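Local coordinates for putative epoxide hydrolase protein (Klebsiella pneumoniae subsp. pneumoniae, PDB 5BOV) that probably acts as a hydrolase of the alpha/beta hydrolase fold, being a putative epoxide hydrolase for which monoacylglycerol lipase activity is also tentatively proposed, at residues A48-A53 and A293-V298; Y65-G70 and A89-H94; E153-Y158 and G256-A261; F160-P165 and A169-N174; D177-I182 and A195-T200. All blocks are in the same frame, centred on the assembly; numbering follows the deposited sequence.

Interaction 1 of 5, residues A48-A53 and A293-V298; sequences AQVAPA and AFVQAV
Val295 drives one methyl, CG2, into a shallow hollow on the helical turn formed by Val50 and Ala53, and this single bump carries much of the fit. The floor of the hollow is backbone: CG2 of Val295 lies 3.8 Å from Val50 CA and equally 3.8 Å from Val50 O. Its walls are side chains, with Val50 CG1 at 3.9 Å from Val295 CG2 on one flank and Ala53 CB, one turn further along, at 3.9 Å from the same methyl on the other. The branch at Val295 decides which methyl enters, since CG1 is placed anti to the backbone N (chi1 171°) and CG2, beside that N, is the one facing the 48-53 segment. Such interlocking of small apolar groups joins the first helix of an alpha/beta hydrolase fold, 50-56, to its last, 291-303; both lean on the same central strand, 32-37, where Val50 touches Leu36 and Val298 touches Val34. The return fit is made by Val50, whose two methyls straddle a corner of the Phe294 ring. Val50 CG1 stands 3.9 Å from Phe294 CD1, while Val50 CG2 sits 4.0 Å from that carbon and also brushes Phe294 CB. The two valines run side by side, pointing oppositely; Val295 CG2 settles beside the backbone of Val50, while Val50 CG1 meets only that methyl of Val295. The phenyl group meets Val50 at a slant. No hydrogen bond crosses between the two segments, and Pro291, just ahead of 293-298, adds further apolar surface against Val50.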
# COMPACT_ATOMS: atom_id res chain seq x y z
N ALA A 48 -9.56 -6.30 7.35
CA ALA A 48 -10.20 -6.88 8.54
C ALA A 48 -11.03 -8.08 8.20
O ALA A 48 -11.33 -8.89 9.11
CB ALA A 48 -11.03 -5.84 9.26
N GLN A 49 -11.56 -8.18 6.99
CA GLN A 49 -12.27 -9.38 6.52
C GLN A 49 -11.39 -10.32 5.74
O GLN A 49 -11.44 -11.57 5.94
CB GLN A 49 -13.54 -9.05 5.75
CG GLN A 49 -14.49 -8.29 6.62
CD GLN A 49 -15.80 -7.96 5.89
OE1 GLN A 49 -15.84 -7.14 4.97
NE2 GLN A 49 -16.92 -8.56 6.35
N VAL A 50 -10.50 -9.79 4.93
CA VAL A 50 -9.58 -10.64 4.16
C VAL A 50 -8.70 -11.47 5.06
O VAL A 50 -8.52 -12.69 4.82
CB VAL A 50 -8.69 -9.76 3.24
CG1 VAL A 50 -7.53 -10.54 2.64
CG2 VAL A 50 -9.52 -9.07 2.19
N ALA A 51 -8.12 -10.86 6.09
CA ALA A 51 -7.12 -11.57 6.87
C ALA A 51 -7.68 -12.77 7.65
O ALA A 51 -7.12 -13.85 7.57
CB ALA A 51 -6.37 -10.56 7.78
N PRO A 52 -8.84 -12.64 8.35
CA PRO A 52 -9.28 -13.79 9.06
C PRO A 52 -9.74 -14.88 8.11
O PRO A 52 -9.64 -16.06 8.48
CB PRO A 52 -10.46 -13.28 9.91
CG PRO A 52 -10.27 -11.81 10.01
CD PRO A 52 -9.50 -11.40 8.83
N ALA A 53 -10.23 -14.51 6.93
CA ALA A 53 -10.64 -15.53 5.95
C ALA A 53 -9.42 -16.32 5.50
O ALA A 53 -9.47 -17.57 5.39
CB ALA A 53 -11.27 -14.88 4.72
N ALA A 293 -13.45 -11.56 -3.31
CA ALA A 293 -12.68 -11.64 -4.52
C ALA A 293 -11.19 -11.44 -4.19
O ALA A 293 -10.35 -12.04 -4.85
CB ALA A 293 -13.12 -10.61 -5.55
N PHE A 294 -10.89 -10.61 -3.21
CA PHE A 294 -9.49 -10.37 -2.91
C PHE A 294 -8.84 -11.63 -2.31
O PHE A 294 -7.70 -11.99 -2.69
CB PHE A 294 -9.34 -9.18 -1.98
CG PHE A 294 -7.96 -8.67 -1.91
CD1 PHE A 294 -7.04 -9.14 -1.01
CD2 PHE A 294 -7.57 -7.64 -2.77
CE1 PHE A 294 -5.76 -8.65 -0.96
CE2 PHE A 294 -6.27 -7.16 -2.72
CZ PHE A 294 -5.39 -7.68 -1.82
N VAL A 295 -9.51 -12.24 -1.35
CA VAL A 295 -9.06 -13.51 -0.83
C VAL A 295 -8.81 -14.55 -1.96
O VAL A 295 -7.75 -15.20 -1.96
CB VAL A 295 -10.06 -14.06 0.18
CG1 VAL A 295 -9.72 -15.51 0.58
CG2 VAL A 295 -10.12 -13.22 1.41
N GLN A 296 -9.74 -14.67 -2.86
CA GLN A 296 -9.59 -15.61 -4.00
C GLN A 296 -8.33 -15.30 -4.80
O GLN A 296 -7.59 -16.19 -5.23
CB GLN A 296 -10.81 -15.64 -4.93
CG GLN A 296 -10.80 -16.81 -5.92
CD GLN A 296 -10.90 -18.14 -5.23
OE1 GLN A 296 -11.86 -18.40 -4.45
NE2 GLN A 296 -9.90 -19.01 -5.42
N ALA A 297 -8.09 -14.00 -5.04
CA ALA A 297 -6.87 -13.61 -5.72
C ALA A 297 -5.57 -13.99 -5.00
O ALA A 297 -4.61 -14.44 -5.62
CB ALA A 297 -6.88 -12.11 -6.01
N VAL A 298 -5.55 -13.84 -3.70
CA VAL A 298 -4.35 -14.22 -2.91
C VAL A 298 -4.15 -15.73 -2.96
O VAL A 298 -3.05 -16.18 -3.21
CB VAL A 298 -4.46 -13.74 -1.42
CG1 VAL A 298 -3.34 -14.31 -0.57
CG2 VAL A 298 -4.44 -12.19 -1.34

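Interaction 2 of 5, residues Y65-G70 and A89-H94; sequences YLRGYG and AADIVH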
# COMPACT_ATOMS: atom_id res chain seq x y z
N TYR A 65 0.65 -1.59 9.91
CA TYR A 65 0.49 -0.17 9.60
C TYR A 65 1.76 0.31 8.92
O TYR A 65 2.89 0.10 9.42
CB TYR A 65 0.27 0.67 10.84
CG TYR A 65 -1.02 0.52 11.57
CD1 TYR A 65 -2.20 1.00 11.02
CD2 TYR A 65 -1.08 -0.07 12.84
CE1 TYR A 65 -3.40 0.98 11.74
CE2 TYR A 65 -2.28 -0.18 13.54
CZ TYR A 65 -3.43 0.38 13.00
OH TYR A 65 -4.61 0.30 13.67
N LEU A 66 1.64 0.98 7.78
CA LEU A 66 2.78 1.63 7.16
C LEU A 66 3.29 2.83 8.05
O LEU A 66 2.58 3.32 8.88
CB LEU A 66 2.41 2.14 5.78
CG LEU A 66 2.00 1.06 4.74
CD1 LEU A 66 1.68 1.80 3.44
CD2 LEU A 66 3.08 0.04 4.52
N ARG A 67 4.54 3.25 7.79
CA ARG A 67 5.03 4.47 8.40
C ARG A 67 4.00 5.62 8.18
O ARG A 67 3.43 5.74 7.08
CB ARG A 67 6.42 4.81 7.87
CG ARG A 67 6.53 5.03 6.35
CD ARG A 67 7.88 5.66 5.96
NE ARG A 67 8.97 4.80 6.34
CZ ARG A 67 10.22 5.19 6.60
NH1 ARG A 67 10.60 6.48 6.41
NH2 ARG A 67 11.10 4.33 7.02
N GLY A 68 3.71 6.35 9.23
CA GLY A 68 2.71 7.40 9.19
C GLY A 68 1.28 6.99 9.54
O GLY A 68 0.37 7.78 9.38
N TYR A 69 1.07 5.75 9.99
CA TYR A 69 -0.26 5.27 10.31
C TYR A 69 -0.32 4.48 11.61
O TYR A 69 0.60 3.72 11.97
CB TYR A 69 -0.80 4.34 9.22
CG TYR A 69 -0.84 4.92 7.85
CD1 TYR A 69 0.32 5.03 7.08
CD2 TYR A 69 -2.05 5.27 7.28
CE1 TYR A 69 0.24 5.52 5.79
CE2 TYR A 69 -2.14 5.77 6.00
CZ TYR A 69 -1.02 5.82 5.24
OH TYR A 69 -1.11 6.33 3.93
N GLY A 70 -1.45 4.65 12.31
CA GLY A 70 -1.78 3.76 13.41
C GLY A 70 -0.70 3.78 14.50
O GLY A 70 -0.19 4.82 14.90
N ALA A 89 9.33 0.04 1.23
CA ALA A 89 9.76 -1.30 0.88
C ALA A 89 10.81 -1.82 1.87
O ALA A 89 10.72 -2.96 2.37
CB ALA A 89 10.29 -1.32 -0.54
N ALA A 90 11.79 -0.96 2.20
CA ALA A 90 12.81 -1.35 3.19
C ALA A 90 12.17 -1.68 4.53
O ALA A 90 12.59 -2.66 5.18
CB ALA A 90 13.83 -0.24 3.34
N ASP A 91 11.13 -0.92 4.94
CA ASP A 91 10.44 -1.15 6.19
C ASP A 91 9.86 -2.62 6.20
O ASP A 91 9.92 -3.34 7.21
CB ASP A 91 9.24 -0.25 6.40
CG ASP A 91 9.57 1.24 6.57
OD1 ASP A 91 10.70 1.54 7.09
OD2 ASP A 91 8.66 2.04 6.28
N ILE A 92 9.29 -3.02 5.08
CA ILE A 92 8.69 -4.34 5.01
C ILE A 92 9.70 -5.45 5.07
O ILE A 92 9.50 -6.51 5.70
CB ILE A 92 7.69 -4.47 3.79
CG1 ILE A 92 6.56 -3.45 3.93
CG2 ILE A 92 7.17 -5.89 3.65
CD1 ILE A 92 5.86 -3.36 5.30
N VAL A 93 10.84 -5.26 4.42
CA VAL A 93 11.92 -6.23 4.46
C VAL A 93 12.46 -6.31 5.93
O VAL A 93 12.69 -7.42 6.42
CB VAL A 93 13.07 -5.94 3.49
CG1 VAL A 93 14.24 -6.91 3.69
CG2 VAL A 93 12.56 -6.04 2.10
N HIS A 94 12.64 -5.17 6.59
CA HIS A 94 13.05 -5.19 8.00
C HIS A 94 12.01 -5.90 8.87
O HIS A 94 12.38 -6.65 9.82
CB HIS A 94 13.24 -3.77 8.52
CG HIS A 94 14.46 -3.11 8.00
ND1 HIS A 94 15.73 -3.64 8.10
CD2 HIS A 94 14.61 -1.88 7.46
CE1 HIS A 94 16.59 -2.79 7.56
NE2 HIS A 94 15.94 -1.72 7.16
O HOH W 1 6.08 1.39 6.14
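The guanidinium of Arg67 offers its edge to the carboxylate of Asp91, and the two flat groups are almost coplanar, only 16° apart. The grip is side-on and bidentate: Arg67 NE donates to Asp91 OD2 at 2.8 Å with an N-H...O angle of 168°, and Arg67 NH2 donates to Asp91 OD1, also at 2.8 Å and nearly as straight. Both oxygens use their syn lone pairs, so two parallel bonds fix the rotation of each group. The remaining terminal nitrogen, NH1, is bonded to Asn82 O. A water tightens the same corner, accepting from Arg67 N at 2.9 Å and donating to Asp91 OD2 at 2.7 Å. Within the 65-70 segment, Gly70 CA lies 3.5 Å above the Tyr65 ring plane, over its centre. To reach the helix, the arginine chain starts with CG between the backbone N and the carbonyl carbon (chi1 60°) and bends again at chi3. Arg67 itself belongs to a type II turn from Leu66 to Tyr69, with Gly68 taking the positive-phi position; its Arg-Gly-Tyr-Gly sequence resembles the RGxG run of epoxide hydrolases. Beside the salt bridge, Leu66 CD2 comes to a loose 4.5 Å from Ile92 CD1. In the alpha/beta hydrolase core the contact ties a turn interrupting strand 59-74 to helix 85-98, while Leu19 of strand 19-26 touches both Arg67 and Asp91, and Ile92 packs on Thr115 of helix 111-122.

Interaction 3 of 5, residues E153-Y158 and G256-A261; sequences ELSWWY and GAPHPA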
# COMPACT_ATOMS: atom_id res chain seq x y z
N GLU A 153 -4.87 15.17 -14.54
CA GLU A 153 -4.29 15.99 -13.46
C GLU A 153 -5.33 16.31 -12.43
O GLU A 153 -5.04 16.29 -11.24
CB GLU A 153 -3.63 17.25 -14.05
CG GLU A 153 -2.55 16.96 -15.12
CD GLU A 153 -1.28 16.33 -14.60
OE1 GLU A 153 -1.35 15.40 -13.70
OE2 GLU A 153 -0.17 16.75 -15.02
N LEU A 154 -6.59 16.56 -12.86
CA LEU A 154 -7.69 16.81 -11.94
C LEU A 154 -7.93 15.60 -11.04
O LEU A 154 -8.14 15.75 -9.85
CB LEU A 154 -8.97 17.15 -12.71
CG LEU A 154 -10.24 17.32 -11.87
CD1 LEU A 154 -10.15 18.38 -10.84
CD2 LEU A 154 -11.40 17.58 -12.78
N SER A 155 -7.89 14.42 -11.65
CA SER A 155 -7.99 13.18 -10.85
C SER A 155 -6.83 13.01 -9.84
O SER A 155 -7.01 12.32 -8.84
CB SER A 155 -8.07 11.95 -11.79
OG SER A 155 -6.74 11.49 -12.26
N TRP A 156 -5.70 13.59 -10.08
CA TRP A 156 -4.55 13.61 -9.13
C TRP A 156 -4.44 14.95 -8.29
O TRP A 156 -3.39 15.24 -7.72
CB TRP A 156 -3.23 13.48 -9.87
CG TRP A 156 -2.86 12.15 -10.29
CD1 TRP A 156 -2.84 11.65 -11.60
CD2 TRP A 156 -2.24 11.20 -9.48
NE1 TRP A 156 -2.31 10.37 -11.59
CE2 TRP A 156 -1.99 10.06 -10.29
CE3 TRP A 156 -1.95 11.14 -8.10
CZ2 TRP A 156 -1.40 8.89 -9.77
CZ3 TRP A 156 -1.37 9.99 -7.57
CH2 TRP A 156 -1.09 8.88 -8.42
N TRP A 157 -5.51 15.68 -8.21
CA TRP A 157 -5.51 17.09 -7.71
C TRP A 157 -4.76 17.24 -6.37
O TRP A 157 -4.03 18.19 -6.15
CB TRP A 157 -6.90 17.67 -7.60
CG TRP A 157 -7.74 17.14 -6.54
CD1 TRP A 157 -8.40 15.96 -6.56
CD2 TRP A 157 -7.98 17.75 -5.26
NE1 TRP A 157 -9.04 15.80 -5.36
CE2 TRP A 157 -8.77 16.85 -4.53
CE3 TRP A 157 -7.56 18.94 -4.65
CZ2 TRP A 157 -9.24 17.15 -3.24
CZ3 TRP A 157 -8.00 19.22 -3.36
CH2 TRP A 157 -8.82 18.31 -2.67
N TYR A 158 -5.01 16.27 -5.48
CA TYR A 158 -4.51 16.34 -4.15
C TYR A 158 -3.00 16.32 -4.06
O TYR A 158 -2.44 16.90 -3.16
CB TYR A 158 -5.12 15.22 -3.25
CG TYR A 158 -4.96 13.84 -3.86
CD1 TYR A 158 -5.95 13.33 -4.73
CD2 TYR A 158 -3.84 13.09 -3.60
CE1 TYR A 158 -5.79 12.07 -5.33
CE2 TYR A 158 -3.67 11.88 -4.18
CZ TYR A 158 -4.66 11.38 -5.05
OH TYR A 158 -4.45 10.13 -5.59
N GLY A 256 -12.33 5.44 -9.02
CA GLY A 256 -12.22 6.85 -9.37
C GLY A 256 -10.84 7.45 -9.24
O GLY A 256 -10.59 8.60 -9.62
N ALA A 257 -9.93 6.71 -8.63
CA ALA A 257 -8.59 7.14 -8.45
C ALA A 257 -7.82 6.87 -9.74
O ALA A 257 -8.24 6.07 -10.56
CB ALA A 257 -7.96 6.37 -7.33
N PRO A 258 -6.72 7.64 -9.94
CA PRO A 258 -5.94 7.48 -11.19
C PRO A 258 -5.32 6.07 -11.24
O PRO A 258 -4.87 5.55 -10.21
CB PRO A 258 -4.84 8.52 -11.05
CG PRO A 258 -5.21 9.42 -9.91
CD PRO A 258 -6.15 8.68 -9.03
N HIS A 259 -5.46 5.41 -12.38
CA HIS A 259 -4.89 4.07 -12.55
C HIS A 259 -4.58 3.81 -14.00
O HIS A 259 -5.25 4.33 -14.86
CB HIS A 259 -5.86 2.99 -11.99
CG HIS A 259 -7.21 2.96 -12.63
ND1 HIS A 259 -8.21 3.82 -12.30
CD2 HIS A 259 -7.72 2.15 -13.58
CE1 HIS A 259 -9.31 3.53 -13.00
NE2 HIS A 259 -9.03 2.52 -13.79
N PRO A 260 -3.54 2.97 -14.26
CA PRO A 260 -3.25 2.62 -15.66
C PRO A 260 -4.19 1.62 -16.26
O PRO A 260 -4.88 0.84 -15.57
CB PRO A 260 -1.83 2.01 -15.59
CG PRO A 260 -1.49 1.85 -14.19
CD PRO A 260 -2.60 2.33 -13.32
N ALA A 261 -4.25 1.61 -17.58
CA ALA A 261 -4.97 0.60 -18.27
C ALA A 261 -4.19 -0.72 -18.14
O ALA A 261 -2.97 -0.76 -18.32
CB ALA A 261 -5.13 0.94 -19.73
O HOH W 2 -9.31 10.97 -8.04
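Pro258 stands edge-on against one face of the Trp156 indole, its CB-CG edge leading. CG of the proline sits 3.3 Å from the centroid of the five-membered ring, only 9° off the normal, a close CH-pi contact centred on the pyrrole part. CB follows alongside, 3.2 Å from Trp156 NE1, so the leading edge runs from over the NE1-CE2 bond (CB) in to the ring centre (CG). Trp156 is the first residue to leave helical geometry after helix 150-155; its CG, anti to the carbonyl carbon (chi1 -80°), carries the indole over the proline. From another direction Ser155 brings its OG to 3.5 Å from Pro258 CG, although the polar partner of that hydroxyl is Ala152 O, one turn back. Tyr158 and the proline approach from opposite directions and barely meet, with Tyr158 OH 4.1 Å from Pro258 CD. Polar links are indirect: one water donates to Ser155 O at 2.8 Å and to Gly256 O at 3.1 Å. The loop is braced internally by His259, whose ND1 bonds in its ring plane to Ala257 O at 2.8 Å. Segment 256-261 follows core strand 247-252, whereas 153-158 belongs to helices inserted after strand 127-133. The pairing is consistent with a core-to-cap contact, as in epoxide hydrolases of the alpha/beta hydrolase fold.

Interaction 4 of 5, residues F160-P165 and A169-N174; sequences FYFATP and AGYRQN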
# COMPACT_ATOMS: atom_id res chain seq x y z
N PHE A 160 -0.94 17.75 -6.01
CA PHE A 160 -0.53 19.18 -6.26
C PHE A 160 -0.91 20.09 -5.10
O PHE A 160 -0.06 20.94 -4.68
CB PHE A 160 -1.05 19.73 -7.55
CG PHE A 160 -0.83 18.79 -8.72
CD1 PHE A 160 0.44 18.61 -9.23
CD2 PHE A 160 -1.90 18.14 -9.29
CE1 PHE A 160 0.67 17.70 -10.25
CE2 PHE A 160 -1.67 17.22 -10.30
CZ PHE A 160 -0.39 17.02 -10.79
N TYR A 161 -2.08 19.87 -4.50
CA TYR A 161 -2.39 20.55 -3.24
C TYR A 161 -1.29 20.35 -2.18
O TYR A 161 -0.76 21.28 -1.56
CB TYR A 161 -3.71 20.01 -2.73
CG TYR A 161 -4.29 20.71 -1.51
CD1 TYR A 161 -4.56 22.09 -1.53
CD2 TYR A 161 -4.65 20.04 -0.40
CE1 TYR A 161 -5.16 22.73 -0.44
CE2 TYR A 161 -5.26 20.66 0.69
CZ TYR A 161 -5.54 22.01 0.68
OH TYR A 161 -6.13 22.61 1.77
N PHE A 162 -0.90 19.07 -2.00
CA PHE A 162 0.10 18.68 -0.99
C PHE A 162 1.52 19.26 -1.27
O PHE A 162 2.36 19.31 -0.40
CB PHE A 162 0.18 17.15 -0.81
CG PHE A 162 -1.09 16.50 -0.27
CD1 PHE A 162 -1.99 17.19 0.52
CD2 PHE A 162 -1.31 15.15 -0.54
CE1 PHE A 162 -3.15 16.56 0.93
CE2 PHE A 162 -2.45 14.51 -0.11
CZ PHE A 162 -3.36 15.24 0.66
N ALA A 163 1.75 19.73 -2.49
CA ALA A 163 3.03 20.32 -2.83
C ALA A 163 3.19 21.74 -2.26
O ALA A 163 4.27 22.27 -2.35
CB ALA A 163 3.17 20.36 -4.34
N THR A 164 2.11 22.34 -1.74
CA THR A 164 2.10 23.69 -1.22
C THR A 164 1.99 23.73 0.28
O THR A 164 1.45 22.80 0.88
CB THR A 164 0.96 24.52 -1.81
OG1 THR A 164 -0.29 24.06 -1.33
CG2 THR A 164 0.99 24.47 -3.35
N PRO A 165 2.49 24.79 0.92
CA PRO A 165 2.29 24.92 2.36
C PRO A 165 0.83 24.98 2.74
O PRO A 165 0.48 24.42 3.76
CB PRO A 165 3.00 26.23 2.70
CG PRO A 165 4.07 26.34 1.69
CD PRO A 165 3.45 25.80 0.40
N ALA A 169 -1.04 22.52 5.44
CA ALA A 169 -1.88 23.03 6.49
C ALA A 169 -3.34 22.52 6.42
O ALA A 169 -3.93 22.20 7.44
CB ALA A 169 -1.86 24.59 6.48
N GLY A 170 -3.89 22.45 5.22
CA GLY A 170 -5.22 21.92 5.02
C GLY A 170 -5.32 20.47 5.46
O GLY A 170 -6.28 20.06 6.12
N TYR A 171 -4.31 19.69 5.10
CA TYR A 171 -4.37 18.26 5.42
C TYR A 171 -4.25 18.06 6.89
O TYR A 171 -4.87 17.17 7.47
CB TYR A 171 -3.37 17.43 4.59
CG TYR A 171 -3.66 15.93 4.65
CD1 TYR A 171 -4.90 15.44 4.22
CD2 TYR A 171 -2.73 15.04 5.14
CE1 TYR A 171 -5.19 14.08 4.34
CE2 TYR A 171 -3.00 13.68 5.27
CZ TYR A 171 -4.21 13.21 4.85
OH TYR A 171 -4.56 11.87 4.96
N ARG A 172 -3.40 18.86 7.51
CA ARG A 172 -3.22 18.79 8.98
C ARG A 172 -4.45 19.27 9.73
O ARG A 172 -4.87 18.65 10.71
CB ARG A 172 -2.01 19.57 9.43
CG ARG A 172 -1.78 19.54 10.94
CD ARG A 172 -0.42 20.05 11.30
NE ARG A 172 0.59 19.03 11.05
CZ ARG A 172 1.60 19.12 10.20
NH1 ARG A 172 1.81 20.20 9.45
NH2 ARG A 172 2.43 18.08 10.12
N GLN A 173 -5.01 20.39 9.32
CA GLN A 173 -6.19 20.90 10.03
C GLN A 173 -7.47 20.06 9.82
O GLN A 173 -8.36 20.06 10.68
CB GLN A 173 -6.50 22.30 9.57
CG GLN A 173 -5.47 23.29 10.04
CD GLN A 173 -5.74 24.69 9.48
OE1 GLN A 173 -6.90 25.05 9.15
NE2 GLN A 173 -4.68 25.45 9.30
N ASN A 174 -7.59 19.46 8.64
CA ASN A 174 -8.82 18.86 8.14
C ASN A 174 -8.56 17.36 7.75
O ASN A 174 -9.24 16.92 6.84
CB ASN A 174 -9.34 19.58 6.83
CG ASN A 174 -9.58 21.08 7.05
OD1 ASN A 174 -10.06 21.46 8.12
ND2 ASN A 174 -9.27 21.92 6.04
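Phe162 and Tyr171 supply the apolar part, their rings meeting obliquely with centroids 5.0 Å apart and planes at 56°. Phe162 CZ hangs over one face of the tyrosine ring toward its rim, and CE1 presses on Tyr171 CB at 3.8 Å. Tyr171 has CG anti to its own N (chi1 -165°), which places the ring beside the phenylalanine; the phenol end is held elsewhere, by His209 NE2. A second close approach is to a glycine: Tyr161 OH rests 3.4 Å from Gly170 CA, on the side where a CB would point. Among hydrogen bonds, Ala169 N donates to Pro165 O at 3.0 Å, an ordinary i to i+4 link in the first turn of helix 165-173. Thr164 OG1 donates to Tyr161 O at 2.8 Å, in the carbonyl plane, and that oxygen also accepts from Thr164 N. The same hydroxyl caps Gly167 N, so Thr164, the N-cap of helix 165-173, also bonds back to the preceding helix. Two consecutive helices joined through an N-capped turn, with Phe162 and Tyr171 packed between them, are consistent with the helical cap of epoxide-hydrolase-like members of this fold.

Interaction 5 of 5, residues D177-I182 and A195-T200; sequences DFAKFI and ATFAKT
Lys180 lays the root of its side chain across one face of the Phe197 ring, joining helix 175-186 to helix 194-201 in what is probably the helical cap of this alpha/beta hydrolase fold. CB makes the principal contact, a CH-pi interaction 3.7 Å from the ring centroid and 15° off its normal, displaced toward the rim near CZ and CE2. From there the chain heads back across the ring toward its stem: with CG anti to the backbone N (chi1 -167°), Lys180 CG lies 3.9 Å from Phe197 CG. Lys180 CD, 3.9 Å from Phe197 CD2, has already passed outside the rim. The remaining torsions are extended, carrying CE and NZ beyond the phenylalanine, and NZ ends in a salt bridge with Asp194, just before the second segment. The lysine therefore serves two purposes, its methylenes covering an aromatic face while its ammonium holds a charge on the neighbouring helix. At the edge of the ring, in its plane, stands Ala179 CB, 3.9 Å from Phe197 CZ. Trp183 and His176 also meet Phe197 edge-to-face. The tip of the ring pushes right up to the 177-182 backbone, where Phe197 CZ comes within 3.4 Å of Lys180 N.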
# COMPACT_ATOMS: atom_id res chain seq x y z
N ASP A 177 -11.88 15.01 7.45
CA ASP A 177 -12.73 15.39 6.35
C ASP A 177 -12.08 15.24 4.97
O ASP A 177 -12.72 14.92 4.00
CB ASP A 177 -13.24 16.83 6.49
CG ASP A 177 -14.20 16.99 7.69
OD1 ASP A 177 -14.72 15.98 8.22
OD2 ASP A 177 -14.39 18.18 8.07
N PHE A 178 -10.80 15.53 4.92
CA PHE A 178 -10.06 15.47 3.67
C PHE A 178 -9.93 14.00 3.22
O PHE A 178 -10.31 13.68 2.08
CB PHE A 178 -8.68 16.13 3.80
CG PHE A 178 -8.03 16.38 2.46
CD1 PHE A 178 -7.51 15.38 1.69
CD2 PHE A 178 -7.96 17.68 1.96
CE1 PHE A 178 -6.95 15.62 0.44
CE2 PHE A 178 -7.39 17.91 0.71
CZ PHE A 178 -6.92 16.90 -0.08
N ALA A 179 -9.56 13.13 4.15
CA ALA A 179 -9.44 11.72 3.78
C ALA A 179 -10.80 11.17 3.41
O ALA A 179 -10.91 10.35 2.48
CB ALA A 179 -8.81 10.91 4.91
N LYS A 180 -11.86 11.55 4.11
CA LYS A 180 -13.16 11.00 3.78
C LYS A 180 -13.61 11.43 2.37
O LYS A 180 -14.18 10.66 1.63
CB LYS A 180 -14.24 11.42 4.83
CG LYS A 180 -15.54 10.63 4.71
CD LYS A 180 -16.47 11.07 5.86
CE LYS A 180 -17.62 10.11 6.03
NZ LYS A 180 -18.49 10.46 7.19
N PHE A 181 -13.35 12.70 2.02
CA PHE A 181 -13.63 13.17 0.70
C PHE A 181 -12.87 12.37 -0.38
O PHE A 181 -13.44 11.95 -1.38
CB PHE A 181 -13.30 14.67 0.67
CG PHE A 181 -13.66 15.36 -0.61
CD1 PHE A 181 -14.94 15.79 -0.86
CD2 PHE A 181 -12.71 15.59 -1.54
CE1 PHE A 181 -15.28 16.46 -2.05
CE2 PHE A 181 -13.00 16.23 -2.70
CZ PHE A 181 -14.29 16.62 -2.99
N ILE A 182 -11.59 12.10 -0.08
CA ILE A 182 -10.82 11.30 -0.95
C ILE A 182 -11.44 9.87 -1.10
O ILE A 182 -11.45 9.30 -2.19
CB ILE A 182 -9.36 11.23 -0.50
CG1 ILE A 182 -8.66 12.62 -0.66
CG2 ILE A 182 -8.60 10.15 -1.24
CD1 ILE A 182 -8.55 13.12 -2.10
N ALA A 195 -19.02 4.99 10.41
CA ALA A 195 -18.19 4.28 11.40
C ALA A 195 -17.05 3.57 10.74
O ALA A 195 -16.00 3.50 11.32
CB ALA A 195 -19.02 3.26 12.21
N THR A 196 -17.27 3.04 9.56
CA THR A 196 -16.22 2.38 8.81
C THR A 196 -15.14 3.38 8.56
O THR A 196 -13.93 3.13 8.84
CB THR A 196 -16.77 1.73 7.53
OG1 THR A 196 -17.60 0.61 7.88
CG2 THR A 196 -15.66 1.28 6.64
N PHE A 197 -15.51 4.56 8.12
CA PHE A 197 -14.49 5.55 7.89
C PHE A 197 -13.78 5.94 9.17
O PHE A 197 -12.56 6.04 9.24
CB PHE A 197 -15.05 6.82 7.18
CG PHE A 197 -14.04 7.85 7.04
CD1 PHE A 197 -13.01 7.65 6.13
CD2 PHE A 197 -13.96 8.93 7.91
CE1 PHE A 197 -12.00 8.56 6.06
CE2 PHE A 197 -12.92 9.82 7.83
CZ PHE A 197 -11.93 9.63 6.93
N ALA A 198 -14.56 6.23 10.20
CA ALA A 198 -14.01 6.68 11.44
C ALA A 198 -13.02 5.74 12.09
O ALA A 198 -12.03 6.15 12.72
CB ALA A 198 -15.14 7.03 12.43
N LYS A 199 -13.24 4.46 11.91
CA LYS A 199 -12.33 3.47 12.45
C LYS A 199 -10.93 3.57 11.85
O LYS A 199 -9.91 3.54 12.56
CB LYS A 199 -12.88 2.08 12.27
CG LYS A 199 -12.16 1.03 13.11
CD LYS A 199 -12.91 -0.29 12.91
CE LYS A 199 -12.59 -1.37 13.92
NZ LYS A 199 -13.51 -2.58 13.64
N THR A 200 -10.85 3.80 10.54
CA THR A 200 -9.55 4.04 9.91
C THR A 200 -9.06 5.47 10.18
O THR A 200 -7.88 5.69 10.38
CB THR A 200 -9.64 3.78 8.37
OG1 THR A 200 -9.78 2.35 8.20
CG2 THR A 200 -8.45 4.30 7.64

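In the fold
Aromatic side chains of interactions 3, 4 and 5 pack into one cluster in the probable cap, with Phe178 at the meeting point: its CZ lies 3.5 Å from Trp157 CH2 of interaction 3, and its CE1 3.6 Å from Phe162 CZ of interaction 4. The 256-261 side of interaction 3 belongs to the core, as do interactions 1 and 2; interactions 1 and 4 lie on opposite sides of the chain's centre, their centres about 34 Å apart. Interactions 2 and 4 do not touch, yet His209 connects them, bonding Gly68 O through ND1 and Tyr171 OH through NE2. Phe294, Leu66 and Tyr158 all approach, without touching, a probable nucleophile elbow at Gly108, Asp110 and Gly112.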